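PDB 4R3K: N-alpha-acetyltransferase from Sulfolobus solfataricus P2, which transfers the acetyl group of acetyl-CoA to the free alpha-amino group at protein N termini, with a preference for those that begin with serine. Local coordinates for residues Met67-Trp72 with His88-Ala93; Asp21-Ile26 with Tyr37-Phe42. All blocks are in the same frame, centred on the assembly; numbering follows the deposited sequence.

Contact 1: residues Met67-Trp72 with His88-Ala93; sequences MPRIEW and HVVSIA. With COA (coenzyme A), chain B.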
# COMPACT_ATOMS: atom_id res chain seq x y z
N MET A 67 3.37 2.31 -1.88
CA MET A 67 3.59 1.97 -3.30
C MET A 67 2.36 1.27 -3.89
O MET A 67 1.94 0.20 -3.43
CB MET A 67 4.85 1.10 -3.45
CG MET A 67 5.18 0.70 -4.90
SD MET A 67 6.86 0.01 -5.10
CE MET A 67 6.87 -1.34 -3.91
N PRO A 68 1.76 1.86 -4.93
CA PRO A 68 0.52 1.29 -5.48
C PRO A 68 0.74 0.61 -6.82
O PRO A 68 1.79 0.72 -7.43
CB PRO A 68 -0.33 2.54 -5.68
CG PRO A 68 0.72 3.50 -6.26
CD PRO A 68 2.03 3.18 -5.51
N ARG A 69 -0.31 -0.05 -7.29
CA ARG A 69 -0.36 -0.61 -8.62
C ARG A 69 -1.82 -0.50 -9.08
O ARG A 69 -2.73 -0.75 -8.32
CB ARG A 69 0.15 -2.05 -8.60
CG ARG A 69 -0.02 -2.87 -9.84
CD ARG A 69 0.20 -4.30 -9.41
NE ARG A 69 0.28 -5.26 -10.49
CZ ARG A 69 0.41 -6.57 -10.29
NH1 ARG A 69 0.46 -7.03 -9.04
NH2 ARG A 69 0.48 -7.41 -11.31
N ILE A 70 -2.04 -0.07 -10.32
CA ILE A 70 -3.40 0.09 -10.82
C ILE A 70 -3.71 -1.09 -11.74
O ILE A 70 -2.90 -1.45 -12.58
CB ILE A 70 -3.56 1.41 -11.58
CG1 ILE A 70 -3.17 2.59 -10.68
CG2 ILE A 70 -5.01 1.57 -12.07
CD1 ILE A 70 -4.06 2.72 -9.45
N GLU A 71 -4.87 -1.70 -11.58
CA GLU A 71 -5.18 -2.93 -12.30
C GLU A 71 -6.57 -2.89 -12.94
O GLU A 71 -7.42 -2.08 -12.57
CB GLU A 71 -5.06 -4.13 -11.36
CG GLU A 71 -3.72 -4.20 -10.65
CD GLU A 71 -3.70 -5.23 -9.54
OE1 GLU A 71 -4.78 -5.64 -9.06
OE2 GLU A 71 -2.58 -5.63 -9.14
N TRP A 72 -6.78 -3.76 -13.93
CA TRP A 72 -8.11 -3.93 -14.49
C TRP A 72 -8.44 -5.41 -14.55
O TRP A 72 -7.72 -6.18 -15.16
CB TRP A 72 -8.23 -3.30 -15.88
CG TRP A 72 -9.61 -3.44 -16.47
CD1 TRP A 72 -10.75 -2.76 -16.11
CD2 TRP A 72 -9.99 -4.31 -17.54
NE1 TRP A 72 -11.80 -3.17 -16.89
CE2 TRP A 72 -11.36 -4.11 -17.77
CE3 TRP A 72 -9.29 -5.25 -18.32
CZ2 TRP A 72 -12.06 -4.82 -18.75
CZ3 TRP A 72 -9.99 -5.94 -19.30
CH2 TRP A 72 -11.35 -5.72 -19.51
N HIS A 88 -4.24 -1.44 -6.07
CA HIS A 88 -3.59 -2.47 -5.26
C HIS A 88 -2.48 -1.81 -4.44
O HIS A 88 -1.60 -1.16 -5.00
CB HIS A 88 -3.05 -3.58 -6.16
CG HIS A 88 -2.53 -4.78 -5.42
ND1 HIS A 88 -2.06 -5.90 -6.08
CD2 HIS A 88 -2.41 -5.04 -4.10
CE1 HIS A 88 -1.68 -6.80 -5.18
NE2 HIS A 88 -1.88 -6.30 -3.98
N VAL A 89 -2.54 -1.95 -3.12
CA VAL A 89 -1.45 -1.52 -2.27
C VAL A 89 -0.39 -2.60 -2.27
O VAL A 89 -0.59 -3.68 -1.71
CB VAL A 89 -1.91 -1.23 -0.82
CG1 VAL A 89 -0.76 -0.70 0.01
CG2 VAL A 89 -3.05 -0.22 -0.84
N VAL A 90 0.72 -2.34 -2.95
CA VAL A 90 1.79 -3.32 -3.07
C VAL A 90 2.64 -3.30 -1.81
O VAL A 90 3.11 -4.33 -1.33
CB VAL A 90 2.66 -3.05 -4.30
CG1 VAL A 90 3.87 -3.98 -4.32
CG2 VAL A 90 1.85 -3.20 -5.58
N SER A 91 2.83 -2.11 -1.25
CA SER A 91 3.74 -1.98 -0.14
C SER A 91 3.45 -0.71 0.65
O SER A 91 3.22 0.34 0.06
CB SER A 91 5.18 -1.97 -0.67
OG SER A 91 6.12 -2.13 0.36
N ILE A 92 3.45 -0.81 1.97
CA ILE A 92 3.38 0.39 2.80
C ILE A 92 4.17 0.15 4.08
O ILE A 92 4.16 -0.95 4.64
CB ILE A 92 1.91 0.78 3.12
CG1 ILE A 92 1.86 1.99 4.07
CG2 ILE A 92 1.16 -0.41 3.70
CD1 ILE A 92 0.49 2.61 4.22
N ALA A 93 4.89 1.18 4.53
CA ALA A 93 5.73 1.04 5.72
C ALA A 93 6.05 2.41 6.31
O ALA A 93 6.13 3.39 5.59
CB ALA A 93 7.03 0.31 5.38
N1A COA B . -1.31 -1.62 17.56
C2A COA B . -2.69 -1.49 17.51
N3A COA B . -3.27 -0.66 16.57
C4A COA B . -2.49 0.02 15.69
C5A COA B . -1.10 -0.09 15.73
C6A COA B . -0.51 -0.92 16.67
N6A COA B . 0.81 -0.91 16.82
N7A COA B . -0.59 0.70 14.77
C8A COA B . -1.61 1.31 14.12
N9A COA B . -2.79 0.89 14.69
C1B COA B . -4.15 1.36 14.38
C2B COA B . -4.53 2.36 15.45
O2B COA B . -5.93 2.33 15.57
C3B COA B . -4.14 3.69 14.86
O3B COA B . -4.91 4.71 15.43
P3B COA B . -4.51 5.26 16.90
O7A COA B . -5.35 6.49 17.19
O8A COA B . -3.04 5.64 16.91
O9A COA B . -4.76 4.20 17.94
C4B COA B . -4.42 3.46 13.38
O4B COA B . -4.14 2.09 13.17
C5B COA B . -3.58 4.28 12.43
O5B COA B . -2.25 4.31 12.88
P1A COA B . -1.19 5.12 12.00
O1A COA B . -0.40 6.05 12.90
O2A COA B . -1.86 5.81 10.85
O3A COA B . -0.24 3.93 11.48
P2A COA B . 1.36 4.03 11.48
O4A COA B . 1.94 3.80 12.85
O5A COA B . 1.78 5.35 10.90
O6A COA B . 1.83 2.79 10.55
CBP COA B . 2.04 0.53 9.89
CCP COA B . 1.13 1.57 10.55
CDP COA B . 1.33 -0.82 9.96
CEP COA B . 2.30 0.92 8.43
CAP COA B . 3.37 0.51 10.65
OAP COA B . 3.22 -0.13 11.90
C9P COA B . 4.45 -0.24 9.90
O9P COA B . 5.30 0.44 9.02
N8P COA B . 4.55 -1.55 10.14
C7P COA B . 5.61 -2.35 9.55
C6P COA B . 5.44 -2.51 8.03
C5P COA B . 4.15 -3.22 7.72
O5P COA B . 3.75 -4.15 8.45
N4P COA B . 3.48 -2.80 6.64
C3P COA B . 2.17 -3.34 6.32
C2P COA B . 2.22 -4.63 5.50
S1P COA B . 0.65 -4.99 4.67
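H88 and E71 are brought together by their first torsions: in H88 CG stands opposite the backbone N (chi1 -172°), while the CG of E71 lies beside its backbone N (chi1 -54°), from where an extended chain carries the carboxylate to the edge of the ring. H88 ND1 donates to E71 OE2 over 3.1 Å; the acceptor sits in the ring plane, but the bond reaches the oxygen from above the carboxylate plane, the two planes being 73° apart. R69, stretched out alongside H88, brings its positive charge to the same oxygen, with NE 3.2 Å from E71 OE2; the oxygen lies well off the guanidinium plane, so this salt bridge rests on charge alone. Y125 bonds OE1 of E71 and stacks on the histidine ring, and NE2 of H88 is bonded to E127, the other residue of the zinc site. E71 is thus placed as a second-shell residue, and its bond to ND1 would help to set the rotation of this zinc-binding histidine.

R69 and H88 also pair through their backbones, with N-H...O bonds in both directions. Between M67 and P68 the register slips by one residue, and V90 and S91 both face M67. M67 O accepts from V90 N at 2.9 Å and, more loosely, from S91 N at 3.3 Å, while M67 N gives a nearly straight bond to S91 O. The bent end of the M67 chain lays CE on S91 CB (3.7 Å) and near V90 CG1.

Past the bulge, I92 O receives N4P of the coenzyme A pantetheine arm at 2.8 Å. A classic beta bulge in the strand that then binds acetyl-CoA through its backbone is characteristic of the GNAT fold.

Contact 2: residues Asp21-Ile26 with Tyr37-Phe42; sequences DIDQII and YPYYFF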
# COMPACT_ATOMS: atom_id res chain seq x y z
N ASP A 21 14.00 9.77 -4.07
CA ASP A 21 13.53 9.16 -2.82
C ASP A 21 13.77 7.65 -2.75
O ASP A 21 13.71 7.07 -1.67
CB ASP A 21 12.02 9.42 -2.63
CG ASP A 21 11.68 10.89 -2.54
OD1 ASP A 21 12.47 11.67 -1.98
OD2 ASP A 21 10.59 11.26 -3.02
N ILE A 22 14.00 7.02 -3.90
CA ILE A 22 13.99 5.55 -3.98
C ILE A 22 14.96 4.88 -3.02
O ILE A 22 14.61 3.91 -2.35
CB ILE A 22 14.32 5.07 -5.41
CG1 ILE A 22 13.24 5.55 -6.38
CG2 ILE A 22 14.40 3.55 -5.44
CD1 ILE A 22 11.90 5.00 -6.08
N ASP A 23 16.18 5.40 -2.95
CA ASP A 23 17.19 4.86 -2.04
C ASP A 23 16.71 4.84 -0.59
O ASP A 23 16.93 3.85 0.11
CB ASP A 23 18.48 5.66 -2.17
CG ASP A 23 19.29 5.26 -3.41
OD1 ASP A 23 19.07 4.15 -3.94
OD2 ASP A 23 20.16 6.05 -3.84
N GLN A 24 16.04 5.90 -0.14
CA GLN A 24 15.54 5.94 1.24
C GLN A 24 14.38 4.97 1.43
O GLN A 24 14.28 4.31 2.46
CB GLN A 24 15.10 7.35 1.62
CG GLN A 24 16.25 8.30 1.96
CD GLN A 24 15.80 9.74 2.05
OE1 GLN A 24 15.32 10.19 3.09
NE2 GLN A 24 15.93 10.47 0.94
N ILE A 25 13.50 4.92 0.43
CA ILE A 25 12.38 4.00 0.45
C ILE A 25 12.87 2.58 0.63
O ILE A 25 12.34 1.83 1.45
CB ILE A 25 11.55 4.11 -0.83
CG1 ILE A 25 10.73 5.41 -0.83
CG2 ILE A 25 10.62 2.89 -0.97
CD1 ILE A 25 10.09 5.75 -2.18
N ILE A 26 13.92 2.24 -0.12
CA ILE A 26 14.45 0.89 -0.11
C ILE A 26 14.98 0.53 1.26
O ILE A 26 14.75 -0.58 1.74
CB ILE A 26 15.55 0.70 -1.19
CG1 ILE A 26 14.92 0.72 -2.58
CG2 ILE A 26 16.33 -0.61 -0.96
CD1 ILE A 26 15.92 0.61 -3.69
N TYR A 37 11.87 -5.94 -2.42
CA TYR A 37 11.86 -5.80 -3.86
C TYR A 37 13.14 -5.12 -4.37
O TYR A 37 13.72 -4.28 -3.68
CB TYR A 37 10.61 -5.02 -4.29
CG TYR A 37 9.30 -5.71 -3.97
CD1 TYR A 37 8.93 -6.88 -4.62
CD2 TYR A 37 8.41 -5.18 -3.02
CE1 TYR A 37 7.73 -7.52 -4.35
CE2 TYR A 37 7.20 -5.82 -2.74
CZ TYR A 37 6.87 -6.99 -3.42
OH TYR A 37 5.67 -7.64 -3.17
N PRO A 38 13.59 -5.49 -5.58
CA PRO A 38 14.78 -4.87 -6.17
C PRO A 38 14.54 -3.43 -6.60
O PRO A 38 13.40 -3.03 -6.82
CB PRO A 38 15.06 -5.76 -7.38
CG PRO A 38 13.71 -6.21 -7.79
CD PRO A 38 12.94 -6.42 -6.51
N TYR A 39 15.63 -2.66 -6.72
CA TYR A 39 15.57 -1.26 -7.14
C TYR A 39 14.69 -1.02 -8.38
O TYR A 39 13.89 -0.09 -8.38
CB TYR A 39 17.00 -0.73 -7.39
CG TYR A 39 17.09 0.73 -7.79
CD1 TYR A 39 17.03 1.12 -9.12
CD2 TYR A 39 17.27 1.73 -6.83
CE1 TYR A 39 17.12 2.45 -9.50
CE2 TYR A 39 17.36 3.07 -7.20
CZ TYR A 39 17.29 3.42 -8.53
OH TYR A 39 17.38 4.75 -8.90
N TYR A 40 14.84 -1.83 -9.43
CA TYR A 40 14.07 -1.59 -10.66
C TYR A 40 12.55 -1.71 -10.46
O TYR A 40 11.77 -1.10 -11.20
CB TYR A 40 14.52 -2.54 -11.78
CG TYR A 40 14.15 -3.99 -11.61
CD1 TYR A 40 12.86 -4.44 -11.87
CD2 TYR A 40 15.11 -4.93 -11.24
CE1 TYR A 40 12.51 -5.77 -11.73
CE2 TYR A 40 14.78 -6.27 -11.11
CZ TYR A 40 13.48 -6.68 -11.35
OH TYR A 40 13.13 -7.99 -11.20
N PHE A 41 12.14 -2.51 -9.49
CA PHE A 41 10.74 -2.75 -9.20
C PHE A 41 10.11 -1.47 -8.66
O PHE A 41 9.01 -1.08 -9.07
CB PHE A 41 10.62 -3.90 -8.20
CG PHE A 41 9.22 -4.28 -7.81
CD1 PHE A 41 8.56 -5.31 -8.45
CD2 PHE A 41 8.60 -3.66 -6.74
CE1 PHE A 41 7.29 -5.69 -8.06
CE2 PHE A 41 7.32 -4.03 -6.34
CZ PHE A 41 6.67 -5.05 -7.01
N PHE A 42 10.82 -0.79 -7.77
CA PHE A 42 10.38 0.50 -7.24
C PHE A 42 10.28 1.55 -8.32
O PHE A 42 9.31 2.32 -8.38
CB PHE A 42 11.32 1.00 -6.15
CG PHE A 42 11.19 0.25 -4.86
CD1 PHE A 42 10.16 0.54 -3.99
CD2 PHE A 42 12.07 -0.76 -4.54
CE1 PHE A 42 10.03 -0.16 -2.80
CE2 PHE A 42 11.94 -1.46 -3.37
CZ PHE A 42 10.93 -1.15 -2.49
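I22 opens a helix-helix packing in which the N-terminal part of helix 22-32 meets the first turn of helix 39-49 mainly through apolar side chains, within the N-terminal helical pair of the GNAT fold. Its two branches part company: CG2, anti to the backbone N, lies 3.5 Å from Y39 CE2, whereas CD1 turns to F42 CB. D23 follows at the exposed rim, where OD1 comes to the edge of the tyrosine ring, near its plane, 3.8 Å from CE2. I25 slides past F42 in the opposite direction and sets CG2 3.6 Å from CE1 of that ring; its other neighbours include V55 and Y65, so it also ties the helix to the sheet. I26 finishes the run by touching both aromatic side chains, with CG1 3.8 Å from CD2 of F42.

The second helix starts right after P38, which occupies its N-cap position. Ahead of it lies Y37, a substrate-binding residue, whose CD1 sits over the centre of the F41 ring, and both rings touch V90 of strand 83-94. At the far end of the I26 chain, CD1 meets the Y39 ring obliquely, 3.6 Å from its CD2.

Overall arrangement
From the N terminus, the chain first runs through helix 22-32, turns through the loop that holds E35, and enters helix 39-49; contact 2 closes this short loop. Strand 54-58 follows, then the hairpin of strands 61-72 and 83-94, where contact 1 pairs the two strands and closes the loop between them. The two contacts are in series, neither enclosing the other, with centres about 14 Å apart. They nevertheless touch: M67 SD lies 3.5 Å from F42 CD1, and M67 CE and V90 CG1 both pack against F41. The helical pair thus packs on the sheet beside the bulge, with Y37 of the substrate site next to V90, on the strand that binds acetyl-CoA.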